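Local coordinates for Abbfa_003403 (Acinetobacter baumannii, PDB 4ZXH), which is a four-domain nonribosomal peptide synthetase that probably activates an amino acid, carries it on a phosphopantetheine arm, condenses it and releases the product, at residues L744-A749 with K781-G786; A1141-I1146 with T1158-I1163. All blocks are in the same frame, centred on the assembly; numbering follows the deposited sequence.

Contact 1 (L744-A749 with K781-G786); sequences LDTILA and KYIDLG
The turn from Leu744 into helix 746-753 lies beside the loop carrying Ile783, with the nearest CA atoms, those of Thr746 and Lys781, 6.5 Å apart. Asp745 takes the N-cap position, and the first turn behind it is closed by the backbone bond from Ala749 N to Asp745 O, 3.1 Å long. Ile783 supplies about half of the 183 Å² buried between 744-749 and 781-786, and all the close contacts of 744-749 with the loop converge on it. Its chi1 of -58° turns CG1 away from the carbonyl carbon, and the extended second torsion (chi2 171°) carries CD1 onto the start of the helix. There CD1 meets Thr746 CG2 at 3.8 Å, the two side chains approaching at a slant, and also reaches Ala749 CB at 3.8 Å, one turn along the helix. Both CG2 and CD1 of Ile783 lie 3.7 Å from Leu744 O, approaching it from roughly the same side. Within 744-749 CG2 touches Leu744 alone, its CB more loosely at 4.4 Å, whereas CD1 spans Leu744 O, Thr746 and Ala749. Beyond Ile783 the loop turns tightly, Gly786 N donating to Asp784 OD2 over 3.2 Å in an Asx turn; the N-H comes from above the carboxylate plane, and the bond is bent to 135°. Asn761 of strand 756-763 touches Leu744 and Ile783 and bonds Asp784 O, joining both segments to the neighbouring strand. Asp745 and Thr746 also touch Asn885 of helix 880-888, within the C-terminal family region of the adenylation enzyme. Across the pair the contacts are apolar, so the fit of Ile783 against Leu744 and the helix start that follows it rests on shape and burial.

Contact 2 (A1141-I1146 with T1158-I1163); sequences AIAYEI and TGIVMI
The ring of Tyr1144 receives Met1162 CE and Ile1160 CD1 obliquely, and both come nearest to its CD1 atom, at 4.0 Å and 4.4 Å respectively. Outside the two segments, Trp1280 meets the same ring edge-to-face and also touches Met1162, while Tyr1144 OH is bonded to Glu1258 O, so the polar end of this buried ring is satisfied. With CG anti to the backbone N (chi1 -169°), the ring is placed to one side of the helix, where the strand's side chains can reach it; Met1162, extended beyond CG, crosses it at a slant. A second point of contact, nearly equal in area, is Ala1143: its CB points toward the strand and meets Ile1160 CG2 at 3.9 Å, so the two branches of Ile1160 address neighbouring helix residues. Ile1160 and Met1162, two apart, project toward the helix, whereas Val1161 between them points away, the alternation expected of a strand. The segment axes approach to 8.7 Å and run nearly antiparallel, at 161°. This is the helix-on-sheet packing of a beta-alpha-beta crossover, strand 1131-1136, helix 1138-1152 and strand 1157-1163, consistent with the alpha/beta-hydrolase fold of the thioesterase family.

In the fold
Contact 1 lies in the adenylation region and contact 2 in the thioesterase region, on opposite sides of the chain's centre: their centres are 71 Å apart and their nearest atoms about 55 Å, so they do not touch. Contact 1 is the more central, about 21 Å from the chain's centre against 53 Å for contact 2. Along the sequence contact 1 closes before contact 2 opens, with the phosphopantetheine attachment region between them. Contact 2 lies beside a probable thioesterase site: the side chain of Ala1143 is near, without touching, a candidate nucleophile elbow, and that of Met1162 is likewise near a candidate Cys-His-Asp triad.

Contact 1 (L744-A749 with K781-G786)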
# COMPACT_ATOMS: atom_id res chain seq x y z
N LEU A 744 13.68 -13.76 9.10
CA LEU A 744 12.72 -14.80 8.83
C LEU A 744 11.39 -14.15 8.47
O LEU A 744 10.78 -13.46 9.30
CB LEU A 744 12.56 -15.73 10.04
CG LEU A 744 11.53 -16.85 9.95
CD1 LEU A 744 11.85 -17.77 8.80
CD2 LEU A 744 11.52 -17.64 11.24
N ASP A 745 10.97 -14.32 7.22
CA ASP A 745 9.70 -13.76 6.76
C ASP A 745 8.56 -14.70 7.14
O ASP A 745 8.77 -15.89 7.35
CB ASP A 745 9.71 -13.52 5.24
CG ASP A 745 10.17 -14.73 4.43
OD1 ASP A 745 11.22 -15.32 4.77
OD2 ASP A 745 9.45 -15.12 3.49
N THR A 746 7.35 -14.14 7.23
CA THR A 746 6.21 -14.91 7.70
C THR A 746 5.88 -16.10 6.80
O THR A 746 5.52 -17.17 7.30
CB THR A 746 4.97 -14.00 7.83
OG1 THR A 746 4.84 -13.24 6.63
CG2 THR A 746 5.15 -13.02 8.98
N ILE A 747 6.03 -15.93 5.49
CA ILE A 747 5.73 -17.02 4.55
C ILE A 747 6.62 -18.25 4.80
O ILE A 747 6.12 -19.37 4.85
CB ILE A 747 5.91 -16.60 3.08
CG1 ILE A 747 5.21 -15.26 2.79
CG2 ILE A 747 5.41 -17.71 2.14
CD1 ILE A 747 3.70 -15.32 2.84
N LEU A 748 7.92 -18.04 4.94
CA LEU A 748 8.82 -19.17 5.20
C LEU A 748 8.51 -19.79 6.55
O LEU A 748 8.63 -20.99 6.75
CB LEU A 748 10.28 -18.73 5.15
CG LEU A 748 11.30 -19.82 5.52
CD1 LEU A 748 11.16 -21.04 4.64
CD2 LEU A 748 12.72 -19.28 5.47
N ALA A 749 8.09 -18.94 7.48
CA ALA A 749 7.78 -19.38 8.82
C ALA A 749 6.62 -20.36 8.82
O ALA A 749 6.70 -21.42 9.43
CB ALA A 749 7.48 -18.19 9.72
N LYS A 781 2.67 -15.30 12.66
CA LYS A 781 2.23 -13.92 12.76
C LYS A 781 3.06 -13.14 13.80
O LYS A 781 2.98 -11.91 13.87
CB LYS A 781 0.73 -13.86 13.09
N TYR A 782 3.87 -13.86 14.58
CA TYR A 782 4.60 -13.25 15.69
C TYR A 782 6.10 -13.59 15.66
O TYR A 782 6.57 -14.50 16.35
CB TYR A 782 3.95 -13.67 17.01
CG TYR A 782 2.52 -13.16 17.14
CD1 TYR A 782 2.25 -11.91 17.68
CD2 TYR A 782 1.44 -13.93 16.71
CE1 TYR A 782 0.95 -11.44 17.79
CE2 TYR A 782 0.14 -13.47 16.81
CZ TYR A 782 -0.11 -12.22 17.36
OH TYR A 782 -1.42 -11.74 17.47
N ILE A 783 6.83 -12.83 14.85
CA ILE A 783 8.26 -13.04 14.64
C ILE A 783 9.08 -11.85 15.13
O ILE A 783 8.81 -10.71 14.76
CB ILE A 783 8.56 -13.29 13.15
CG1 ILE A 783 7.77 -14.49 12.64
CG2 ILE A 783 10.04 -13.50 12.93
CD1 ILE A 783 7.84 -14.65 11.14
N ASP A 784 10.09 -12.13 15.95
CA ASP A 784 10.96 -11.10 16.52
C ASP A 784 12.33 -11.71 16.78
O ASP A 784 12.53 -12.90 16.55
CB ASP A 784 10.37 -10.52 17.82
CG ASP A 784 9.97 -11.60 18.83
OD1 ASP A 784 9.15 -12.49 18.49
OD2 ASP A 784 10.51 -11.59 19.96
N LEU A 785 13.27 -10.89 17.27
CA LEU A 785 14.63 -11.35 17.57
C LEU A 785 14.68 -12.22 18.82
O LEU A 785 15.70 -12.83 19.12
CB LEU A 785 15.58 -10.16 17.72
CG LEU A 785 15.70 -9.29 16.47
CD1 LEU A 785 16.57 -8.07 16.73
CD2 LEU A 785 16.26 -10.09 15.34
N GLY A 786 13.57 -12.28 19.55
CA GLY A 786 13.47 -13.20 20.67
C GLY A 786 14.25 -12.83 21.91
O GLY A 786 14.54 -11.66 22.16

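Contact 2 (A1141-I1146 with T1158-I1163)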
# COMPACT_ATOMS: atom_id res chain seq x y z
N ALA A 1141 -21.44 6.11 -47.26
CA ALA A 1141 -22.52 5.43 -47.99
C ALA A 1141 -23.78 5.26 -47.13
O ALA A 1141 -24.89 5.44 -47.62
CB ALA A 1141 -22.06 4.10 -48.49
N ILE A 1142 -23.61 4.91 -45.86
CA ILE A 1142 -24.72 4.90 -44.91
C ILE A 1142 -25.41 6.26 -44.85
O ILE A 1142 -26.64 6.34 -44.99
CB ILE A 1142 -24.26 4.51 -43.51
CG1 ILE A 1142 -23.75 3.07 -43.52
CG2 ILE A 1142 -25.38 4.68 -42.51
CD1 ILE A 1142 -23.24 2.60 -42.20
N ALA A 1143 -24.60 7.31 -44.69
CA ALA A 1143 -25.11 8.70 -44.67
C ALA A 1143 -25.96 9.03 -45.87
O ALA A 1143 -26.98 9.71 -45.76
CB ALA A 1143 -23.97 9.67 -44.58
N TYR A 1144 -25.53 8.55 -47.03
CA TYR A 1144 -26.25 8.78 -48.27
C TYR A 1144 -27.63 8.16 -48.18
O TYR A 1144 -28.63 8.82 -48.45
CB TYR A 1144 -25.47 8.21 -49.46
CG TYR A 1144 -25.99 8.60 -50.83
CD1 TYR A 1144 -25.84 9.90 -51.32
CD2 TYR A 1144 -26.56 7.65 -51.67
CE1 TYR A 1144 -26.28 10.25 -52.58
CE2 TYR A 1144 -27.00 7.99 -52.94
CZ TYR A 1144 -26.86 9.28 -53.39
OH TYR A 1144 -27.31 9.62 -54.66
N GLU A 1145 -27.68 6.90 -47.75
CA GLU A 1145 -28.97 6.20 -47.67
C GLU A 1145 -29.86 6.77 -46.56
O GLU A 1145 -31.09 6.82 -46.70
CB GLU A 1145 -28.76 4.69 -47.46
CG GLU A 1145 -30.05 3.91 -47.19
CD GLU A 1145 -31.05 3.96 -48.36
OE1 GLU A 1145 -30.64 4.24 -49.51
OE2 GLU A 1145 -32.25 3.71 -48.12
N ILE A 1146 -29.25 7.22 -45.47
CA ILE A 1146 -30.02 7.88 -44.43
C ILE A 1146 -30.61 9.18 -44.96
O ILE A 1146 -31.78 9.47 -44.69
CB ILE A 1146 -29.18 8.14 -43.19
CG1 ILE A 1146 -29.00 6.83 -42.43
CG2 ILE A 1146 -29.85 9.12 -42.29
CD1 ILE A 1146 -28.22 6.98 -41.17
N THR A 1158 -29.00 19.16 -44.27
CA THR A 1158 -28.16 20.35 -44.43
C THR A 1158 -26.99 20.05 -45.35
O THR A 1158 -26.65 20.84 -46.23
CB THR A 1158 -27.64 20.86 -43.08
OG1 THR A 1158 -28.74 21.32 -42.29
CG2 THR A 1158 -26.67 22.02 -43.29
N GLY A 1159 -26.38 18.88 -45.15
CA GLY A 1159 -25.26 18.46 -45.96
C GLY A 1159 -24.71 17.12 -45.53
O GLY A 1159 -25.01 16.62 -44.44
N ILE A 1160 -23.91 16.52 -46.40
CA ILE A 1160 -23.26 15.25 -46.11
C ILE A 1160 -21.74 15.39 -46.17
O ILE A 1160 -21.20 15.89 -47.16
CB ILE A 1160 -23.68 14.17 -47.10
CG1 ILE A 1160 -25.19 14.01 -47.11
CG2 ILE A 1160 -23.05 12.85 -46.71
CD1 ILE A 1160 -25.66 12.96 -48.10
N VAL A 1161 -21.04 14.96 -45.13
CA VAL A 1161 -19.60 14.92 -45.22
C VAL A 1161 -19.11 13.51 -45.54
O VAL A 1161 -19.33 12.58 -44.77
CB VAL A 1161 -18.94 15.39 -43.94
CG1 VAL A 1161 -17.44 15.25 -44.06
CG2 VAL A 1161 -19.30 16.83 -43.68
N MET A 1162 -18.44 13.35 -46.67
CA MET A 1162 -17.94 12.03 -47.02
C MET A 1162 -16.45 12.07 -47.16
O MET A 1162 -15.92 12.77 -48.02
CB MET A 1162 -18.55 11.52 -48.32
CG MET A 1162 -20.02 11.14 -48.23
SD MET A 1162 -20.57 10.72 -49.88
CE MET A 1162 -22.33 11.04 -49.76
N ILE A 1163 -15.77 11.31 -46.31
CA ILE A 1163 -14.32 11.30 -46.36
C ILE A 1163 -13.83 10.04 -47.10
O ILE A 1163 -13.98 8.92 -46.61
CB ILE A 1163 -13.73 11.39 -44.95
CG1 ILE A 1163 -14.39 12.55 -44.21
CG2 ILE A 1163 -12.24 11.61 -45.03
CD1 ILE A 1163 -14.07 12.61 -42.75